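Local coordinates for protein dTDP-4-dehydrorhamnose 3,5-epimerase (PDB 6C46) that probably epimerises the C3' and C5' positions of dTDP-4-dehydro-6-deoxyglucose on the way to dTDP-L-rhamnose, working as a calcium-binding homodimer of the cupin clan, at residues Arg31-Glu36 with Glu114-Phe119; Val121-Ala126 with Lys141-Tyr146. All blocks are in the same frame, centred on the assembly; numbering follows the deposited sequence.

Contact 1 (Arg31-Glu36 with Glu114-Phe119); sequences RGYFYE and ENKLQF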
ATOM      1  N   ARG A  31      -4.266 -18.806  11.684  1.00 75.91           N
ATOM      2  CA  ARG A  31      -4.423 -18.650  10.246  1.00 74.06           C
ATOM      3  C   ARG A  31      -3.251 -17.935   9.575  1.00 65.92           C
ATOM      4  O   ARG A  31      -3.126 -18.013   8.349  1.00 61.93           O
ATOM      5  CB  ARG A  31      -5.711 -17.868   9.967  1.00 73.27           C
ATOM      6  N   GLY A  32      -2.345 -17.317  10.334  1.00 54.15           N
ATOM      7  CA  GLY A  32      -1.334 -16.495   9.692  1.00 41.98           C
ATOM      8  C   GLY A  32      -0.856 -15.361  10.581  1.00 42.34           C
ATOM      9  O   GLY A  32      -0.431 -15.592  11.717  1.00 49.47           O
ATOM     10  N   TYR A  33      -0.933 -14.127  10.081  1.00 27.24           N
ATOM     11  CA  TYR A  33      -0.535 -12.959  10.863  1.00 21.95           C
ATOM     12  C   TYR A  33      -1.327 -11.746  10.391  1.00 25.64           C
ATOM     13  O   TYR A  33      -1.968 -11.761   9.338  1.00 22.01           O
ATOM     14  CB  TYR A  33       0.978 -12.684  10.771  1.00 23.11           C
ATOM     15  CG  TYR A  33       1.525 -12.284   9.400  1.00 24.64           C
ATOM     16  CD1 TYR A  33       1.190 -11.064   8.821  1.00 29.38           C
ATOM     17  CD2 TYR A  33       2.445 -13.086   8.730  1.00 28.20           C
ATOM     18  CE1 TYR A  33       1.690 -10.685   7.584  1.00 29.82           C
ATOM     19  CE2 TYR A  33       2.973 -12.697   7.484  1.00 26.09           C
ATOM     20  CZ  TYR A  33       2.592 -11.499   6.926  1.00 31.50           C
ATOM     21  OH  TYR A  33       3.074 -11.099   5.692  1.00 34.53           O
ATOM     22  N   PHE A  34      -1.260 -10.679  11.179  1.00 23.14           N
ATOM     23  CA  PHE A  34      -1.838  -9.410  10.772  1.00 20.59           C
ATOM     24  C   PHE A  34      -1.029  -8.296  11.403  1.00 22.48           C
ATOM     25  O   PHE A  34      -0.445  -8.481  12.473  1.00 22.26           O
ATOM     26  CB  PHE A  34      -3.302  -9.293  11.204  1.00 26.03           C
ATOM     27  N   TYR A  35      -1.010  -7.136  10.741  1.00 17.41           N
ATOM     28  CA  TYR A  35      -0.399  -5.954  11.333  1.00 18.94           C
ATOM     29  C   TYR A  35      -0.952  -4.704  10.674  1.00 25.14           C
ATOM     30  O   TYR A  35      -1.442  -4.736   9.536  1.00 21.72           O
ATOM     31  CB  TYR A  35       1.138  -5.954  11.248  1.00 16.33           C
ATOM     32  CG  TYR A  35       1.779  -5.934   9.869  1.00 19.22           C
ATOM     33  CD1 TYR A  35       2.330  -4.759   9.367  1.00 14.31           C
ATOM     34  CD2 TYR A  35       1.921  -7.108   9.110  1.00 19.54           C
ATOM     35  CE1 TYR A  35       2.977  -4.735   8.121  1.00 21.79           C
ATOM     36  CE2 TYR A  35       2.573  -7.091   7.857  1.00 14.93           C
ATOM     37  CZ  TYR A  35       3.078  -5.901   7.374  1.00 17.28           C
ATOM     38  OH  TYR A  35       3.722  -5.869   6.157  1.00 19.63           O
ATOM     39  N   GLU A  36      -0.905  -3.617  11.440  1.00 18.94           N
ATOM     40  CA  GLU A  36      -1.204  -2.282  10.944  1.00 17.88           C
ATOM     41  C   GLU A  36       0.066  -1.748  10.302  1.00 17.11           C
ATOM     42  O   GLU A  36       1.043  -1.453  10.989  1.00 16.58           O
ATOM     43  CB  GLU A  36      -1.681  -1.372  12.078  1.00 20.21           C
ATOM     44  CG  GLU A  36      -2.059   0.048  11.605  1.00 20.23           C
ATOM     45  CD  GLU A  36      -2.452   0.964  12.757  1.00 27.74           C
ATOM     46  OE1 GLU A  36      -1.597   1.256  13.622  1.00 23.10           O
ATOM     47  OE2 GLU A  36      -3.627   1.383  12.789  1.00 24.27           O
ATOM     48  N   GLU A 114      10.340 -10.188   3.583  1.00 20.56           N
ATOM     49  CA  GLU A 114      10.500 -10.878   4.851  1.00 23.84           C
ATOM     50  C   GLU A 114      10.551  -9.900   6.011  1.00 21.16           C
ATOM     51  O   GLU A 114       9.904 -10.135   7.038  1.00 20.96           O
ATOM     52  CB  GLU A 114      11.759 -11.746   4.822  1.00 32.42           C
ATOM     53  CG  GLU A 114      11.979 -12.536   6.096  1.00 53.69           C
ATOM     54  CD  GLU A 114      13.098 -13.558   5.975  1.00 73.57           C
ATOM     55  OE1 GLU A 114      14.059 -13.319   5.207  1.00 73.96           O
ATOM     56  OE2 GLU A 114      13.013 -14.608   6.651  1.00 82.90           O
ATOM     57  N   ASN A 115      11.310  -8.797   5.895  1.00 17.82           N
ATOM     58  CA  ASN A 115      11.459  -7.992   7.108  1.00 19.09           C
ATOM     59  C   ASN A 115      10.331  -6.995   7.306  1.00 17.93           C
ATOM     60  O   ASN A 115      10.208  -6.438   8.406  1.00 17.43           O
ATOM     61  CB  ASN A 115      12.859  -7.313   7.196  1.00 18.34           C
ATOM     62  CG  ASN A 115      13.112  -6.155   6.199  1.00 19.26           C
ATOM     63  OD1 ASN A 115      12.209  -5.494   5.666  1.00 19.09           O
ATOM     64  ND2 ASN A 115      14.404  -5.892   5.976  1.00 16.38           N
ATOM     65  N   LYS A 116       9.494  -6.769   6.285  1.00 16.37           N
ATOM     66  CA  LYS A 116       8.287  -5.949   6.394  1.00 16.07           C
ATOM     67  C   LYS A 116       8.576  -4.512   6.810  1.00 22.61           C
ATOM     68  O   LYS A 116       7.655  -3.770   7.195  1.00 21.14           O
ATOM     69  CB  LYS A 116       7.287  -6.574   7.371  1.00 13.56           C
ATOM     70  CG  LYS A 116       6.961  -8.024   7.067  1.00 19.88           C
ATOM     71  CD  LYS A 116       5.985  -8.600   8.133  1.00 26.57           C
ATOM     72  CE  LYS A 116       5.763 -10.104   7.968  1.00 33.65           C
ATOM     73  NZ  LYS A 116       6.993 -10.917   8.156  1.00 32.31           N
ATOM     74  N   LEU A 117       9.825  -4.073   6.695  1.00 14.84           N
ATOM     75  CA  LEU A 117      10.159  -2.715   7.096  1.00 15.72           C
ATOM     76  C   LEU A 117       9.670  -1.682   6.080  1.00 19.22           C
ATOM     77  O   LEU A 117       9.575  -1.941   4.878  1.00 16.04           O
ATOM     78  CB  LEU A 117      11.679  -2.580   7.265  1.00 14.12           C
ATOM     79  CG  LEU A 117      12.279  -3.438   8.399  1.00 20.38           C
ATOM     80  CD1 LEU A 117      13.840  -3.324   8.480  1.00 17.78           C
ATOM     81  CD2 LEU A 117      11.653  -3.048   9.732  1.00 14.96           C
ATOM     82  N   GLN A 118       9.397  -0.479   6.573  1.00 14.15           N
ATOM     83  CA  GLN A 118       9.165   0.669   5.712  1.00 12.65           C
ATOM     84  C   GLN A 118      10.163   1.760   6.064  1.00 16.24           C
ATOM     85  O   GLN A 118      10.583   1.891   7.216  1.00 13.52           O
ATOM     86  CB  GLN A 118       7.766   1.227   5.882  1.00 12.52           C
ATOM     87  CG  GLN A 118       6.657   0.226   5.578  1.00 19.32           C
ATOM     88  CD  GLN A 118       5.368   0.756   6.137  1.00 23.10           C
ATOM     89  OE1 GLN A 118       4.665   1.491   5.463  1.00 18.10           O
ATOM     90  NE2 GLN A 118       5.093   0.446   7.411  1.00 18.47           N
ATOM     91  N   PHE A 119      10.471   2.589   5.076  1.00 15.84           N
ATOM     92  CA  PHE A 119      11.498   3.618   5.196  1.00 12.09           C
ATOM     93  C   PHE A 119      10.829   4.927   4.803  1.00 11.48           C
ATOM     94  O   PHE A 119      10.261   5.026   3.706  1.00 15.64           O
ATOM     95  CB  PHE A 119      12.671   3.265   4.271  1.00 16.48           C
ATOM     96  CG  PHE A 119      13.900   4.143   4.411  1.00 16.80           C
ATOM     97  CD1 PHE A 119      14.705   4.385   3.300  1.00 19.03           C
ATOM     98  CD2 PHE A 119      14.293   4.650   5.628  1.00 23.48           C
ATOM     99  CE1 PHE A 119      15.879   5.152   3.409  1.00 24.74           C
ATOM    100  CE2 PHE A 119      15.446   5.414   5.745  1.00 24.55           C
ATOM    101  CZ  PHE A 119      16.240   5.673   4.627  1.00 23.43           C
TER
HETATM  102  O   HOH W   1       5.229  -3.661   5.786  1.00 23.42           O
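Lys116 lays its aliphatic chain across the outer ends of two tyrosine rings, Tyr33 and Tyr35, which stand in succession on the same side of the strand 32-39. Its CE lies 3.6 Å from CZ of Tyr33, with the phenol oxygen of that ring hardly farther away. One methylene back, CD lies 3.7 Å from CE2 of Tyr35, and CB and CG pass the OH of the same ring. Both tyrosines hold CG between the backbone N and the carbonyl carbon, with chi1 of 65° in Tyr33 and 63° in Tyr35; both CB bonds point toward the 114-119 segment, and the matching torsions bring both rings to Lys116. CE1 of Tyr33 sits at the edge of the Tyr35 ring, in its plane.

Here strand 32-39 of the cupin-clan RmlC fold meets the loop that leads into strand 118-121. The strand pairs antiparallel with a strand of the second subunit, where Tyr35 also packs on Ile58 of that subunit, while Pro24 of the same chain touches both Tyr35 and Lys116.

No hydrogen bond joins the segments directly. One water bridges them, 2.7 Å from Tyr35 OH and donating to Lys116 O at 2.8 Å. The lysine chain bends at its last torsion (chi4 63°), which brings the ammonium nitrogen NZ back to Glu114 O, 3.2 Å away, and leaves the methylenes to the rings.

Contact 2 (Val121-Ala126 with Lys141-Tyr146); sequences VPRGFA and KCDNFY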
ATOM      1  N   VAL A 121      11.215   8.723   3.865  1.00 14.96           N
ATOM      2  CA  VAL A 121      12.180   9.634   3.260  1.00 16.24           C
ATOM      3  C   VAL A 121      11.503  11.002   3.145  1.00 15.06           C
ATOM      4  O   VAL A 121      10.576  11.166   2.326  1.00 18.16           O
ATOM      5  CB  VAL A 121      12.617   9.138   1.871  1.00 18.01           C
ATOM      6  CG1 VAL A 121      13.679  10.045   1.308  1.00 17.74           C
ATOM      7  CG2 VAL A 121      13.118   7.682   1.920  1.00 18.85           C
ATOM      8  N   PRO A 122      11.911  11.996   3.919  1.00 17.52           N
ATOM      9  CA  PRO A 122      11.214  13.298   3.904  1.00 16.26           C
ATOM     10  C   PRO A 122      11.349  14.022   2.569  1.00 15.71           C
ATOM     11  O   PRO A 122      12.226  13.732   1.758  1.00 14.44           O
ATOM     12  CB  PRO A 122      11.930  14.102   5.006  1.00 15.83           C
ATOM     13  CG  PRO A 122      12.660  13.045   5.862  1.00 16.56           C
ATOM     14  CD  PRO A 122      12.997  11.926   4.921  1.00 13.53           C
ATOM     15  N   ARG A 123      10.483  15.026   2.370  1.00 13.61           N
ATOM     16  CA  ARG A 123      10.716  16.015   1.333  1.00 17.09           C
ATOM     17  C   ARG A 123      12.085  16.659   1.526  1.00 17.78           C
ATOM     18  O   ARG A 123      12.508  16.895   2.659  1.00 12.07           O
ATOM     19  CB  ARG A 123       9.655  17.110   1.381  1.00 15.32           C
ATOM     20  CG  ARG A 123       8.230  16.611   1.042  1.00 12.88           C
ATOM     21  CD  ARG A 123       7.256  17.777   0.905  1.00 16.18           C
ATOM     22  NE  ARG A 123       5.906  17.276   0.612  1.00 15.53           N
ATOM     23  CZ  ARG A 123       4.899  18.059   0.256  1.00 23.11           C
ATOM     24  NH1 ARG A 123       5.103  19.374   0.143  1.00 18.36           N
ATOM     25  NH2 ARG A 123       3.693  17.530   0.003  1.00 16.10           N
ATOM     26  N   GLY A 124      12.748  16.981   0.409  1.00 14.91           N
ATOM     27  CA  GLY A 124      14.088  17.560   0.413  1.00 16.82           C
ATOM     28  C   GLY A 124      15.202  16.530   0.387  1.00 14.22           C
ATOM     29  O   GLY A 124      16.383  16.898   0.485  1.00 19.61           O
ATOM     30  N   PHE A 125      14.865  15.256   0.298  1.00 14.20           N
ATOM     31  CA  PHE A 125      15.825  14.174   0.182  1.00 14.11           C
ATOM     32  C   PHE A 125      15.838  13.680  -1.249  1.00 20.65           C
ATOM     33  O   PHE A 125      14.868  13.859  -1.987  1.00 14.74           O
ATOM     34  CB  PHE A 125      15.449  12.986   1.087  1.00 11.57           C
ATOM     35  CG  PHE A 125      15.797  13.176   2.548  1.00 14.42           C
ATOM     36  CD1 PHE A 125      15.279  14.243   3.275  1.00 14.21           C
ATOM     37  CD2 PHE A 125      16.638  12.270   3.189  1.00 11.82           C
ATOM     38  CE1 PHE A 125      15.596  14.407   4.646  1.00 14.71           C
ATOM     39  CE2 PHE A 125      16.956  12.420   4.551  1.00 13.25           C
ATOM     40  CZ  PHE A 125      16.447  13.510   5.270  1.00 11.55           C
ATOM     41  N   ALA A 126      16.937  13.042  -1.634  1.00 14.91           N
ATOM     42  CA  ALA A 126      16.951  12.222  -2.836  1.00 16.91           C
ATOM     43  C   ALA A 126      16.877  10.764  -2.428  1.00 17.73           C
ATOM     44  O   ALA A 126      17.272  10.395  -1.321  1.00 16.96           O
ATOM     45  CB  ALA A 126      18.201  12.464  -3.690  1.00 16.22           C
ATOM     46  N   LYS A 141       4.870   5.126  -1.615  1.00 18.64           N
ATOM     47  CA  LYS A 141       3.785   6.079  -1.438  1.00 18.43           C
ATOM     48  C   LYS A 141       4.397   7.465  -1.357  1.00 22.85           C
ATOM     49  O   LYS A 141       5.416   7.659  -0.680  1.00 17.60           O
ATOM     50  CB  LYS A 141       2.999   5.791  -0.157  1.00 24.29           C
ATOM     51  CG  LYS A 141       2.628   4.309   0.064  1.00 33.55           C
ATOM     52  CD  LYS A 141       1.616   4.123   1.212  1.00 48.96           C
ATOM     53  CE  LYS A 141       0.235   4.722   0.894  1.00 58.93           C
ATOM     54  NZ  LYS A 141      -0.816   4.531   1.949  1.00 55.84           N
ATOM     55  N   CYS A 142       3.772   8.430  -2.021  1.00 13.91           N
ATOM     56  CA  CYS A 142       4.299   9.787  -2.068  1.00 14.33           C
ATOM     57  C   CYS A 142       3.293  10.731  -1.454  1.00 16.86           C
ATOM     58  O   CYS A 142       2.091  10.588  -1.690  1.00 12.72           O
ATOM     59  CB  CYS A 142       4.575  10.235  -3.488  1.00 16.92           C
ATOM     60  SG  CYS A 142       5.764   9.176  -4.336  1.00 25.67           S
ATOM     61  N   ASP A 143       3.796  11.736  -0.728  1.00 14.63           N
ATOM     62  CA  ASP A 143       2.933  12.742  -0.125  1.00 14.66           C
ATOM     63  C   ASP A 143       2.741  13.960  -1.030  1.00 16.43           C
ATOM     64  O   ASP A 143       2.254  14.997  -0.574  1.00 13.35           O
ATOM     65  CB  ASP A 143       3.452  13.107   1.284  1.00 14.94           C
ATOM     66  CG  ASP A 143       4.484  14.242   1.296  1.00 20.67           C
ATOM     67  OD1 ASP A 143       5.126  14.563   0.275  1.00 15.36           O
ATOM     68  OD2 ASP A 143       4.672  14.814   2.394  1.00 18.16           O
ATOM     69  N   ASN A 144       3.051  13.832  -2.324  1.00 14.20           N
ATOM     70  CA  ASN A 144       2.814  14.906  -3.276  1.00 15.40           C
ATOM     71  C   ASN A 144       2.729  14.275  -4.652  1.00 18.89           C
ATOM     72  O   ASN A 144       3.185  13.147  -4.863  1.00 16.62           O
ATOM     73  CB  ASN A 144       3.937  15.959  -3.204  1.00 17.81           C
ATOM     74  CG  ASN A 144       3.493  17.349  -3.606  1.00 23.49           C
ATOM     75  OD1 ASN A 144       2.429  17.551  -4.211  1.00 23.71           O
ATOM     76  ND2 ASN A 144       4.338  18.333  -3.295  1.00 21.40           N
ATOM     77  N   PHE A 145       2.186  15.023  -5.590  1.00 15.98           N
ATOM     78  CA  PHE A 145       1.882  14.463  -6.900  1.00 17.03           C
ATOM     79  C   PHE A 145       3.072  14.585  -7.851  1.00 19.55           C
ATOM     80  O   PHE A 145       3.961  15.433  -7.690  1.00 16.96           O
ATOM     81  CB  PHE A 145       0.643  15.159  -7.477  1.00 20.12           C
ATOM     82  CG  PHE A 145      -0.599  14.948  -6.641  1.00 18.87           C
ATOM     83  CD1 PHE A 145      -1.236  13.710  -6.633  1.00 20.86           C
ATOM     84  CD2 PHE A 145      -1.109  15.969  -5.852  1.00 23.35           C
ATOM     85  CE1 PHE A 145      -2.374  13.487  -5.847  1.00 18.30           C
ATOM     86  CE2 PHE A 145      -2.240  15.770  -5.058  1.00 20.63           C
ATOM     87  CZ  PHE A 145      -2.878  14.519  -5.067  1.00 19.31           C
ATOM     88  N   TYR A 146       3.082  13.694  -8.840  1.00 21.71           N
ATOM     89  CA  TYR A 146       4.079  13.687  -9.906  1.00 21.91           C
ATOM     90  C   TYR A 146       4.131  15.014 -10.659  1.00 26.38           C
ATOM     91  O   TYR A 146       3.098  15.583 -11.028  1.00 20.98           O
ATOM     92  CB  TYR A 146       3.750  12.557 -10.894  1.00 19.36           C
ATOM     93  CG  TYR A 146       4.629  12.533 -12.116  1.00 21.88           C
ATOM     94  CD1 TYR A 146       5.917  12.016 -12.049  1.00 27.42           C
ATOM     95  CD2 TYR A 146       4.165  12.999 -13.339  1.00 29.78           C
ATOM     96  CE1 TYR A 146       6.735  11.972 -13.187  1.00 28.25           C
ATOM     97  CE2 TYR A 146       4.968  12.958 -14.478  1.00 35.80           C
ATOM     98  CZ  TYR A 146       6.254  12.442 -14.390  1.00 37.90           C
ATOM     99  OH  TYR A 146       7.059  12.401 -15.505  1.00 42.88           O
TER
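Arg123 leaves the turn with its CB directed toward the 141-146 segment and runs extended from CG to NE. CG lies 3.8 Å from OD1 of Asp143, and CD passes the same oxygen. NE then donates to OD1 at 2.8 Å, with an N-H...O angle of 160°, in a salt bridge that meets it on its syn side, somewhat out of the carboxylate plane. ND2 of Asn144 sits 3.2 Å above the guanidinium plane, toward its rim, near NH2 and CZ; the two flat groups are only 13° from parallel. At the tip, NH2 donates to the backbone O of Asp143 at 3.0 Å, from above the carbonyl plane, and adds a weak bond to OD1.

This side-on grip leaves guanidinium and carboxylate planes nearly perpendicular, 88° apart. Ala79 N also donates to OD1 and Asn50 ND2 to OD2. Asn144 ND2 donates to the carbonyls of Lys75 and Ala77, which helps hold the amide over one guanidinium face.

The arrangement joins the type II turn Pro122-Phe125, with Gly124 at its positive-phi corner, to the end of strand 135-142 in the cupin-clan beta fold, just ahead of Tyr146, predicted to stack on the substrate's thymidine ring.

Contacts 1 and 2 follow one another along the chain, their centres about 23 Å apart: strand 118-121 leads straight into the turn of contact 2. Both reach the same antiparallel sheet, in which 118-121 and 135-142 flank strand 80-86. Contact 1 lies peripherally, about 18 Å from the chain centre and away from the annotated sites, whereas contact 2 is about 9 Å from that centre. The side chain of Asp143 is about 10 Å from the bound calcium ion and about 8 Å from that of Glu44, one of the calcium ligands. Both contacts touch the second subunit, contact 1 through paired strands and contact 2 through Lys141, salt-bridged to Asp56 of that subunit, and Phe145.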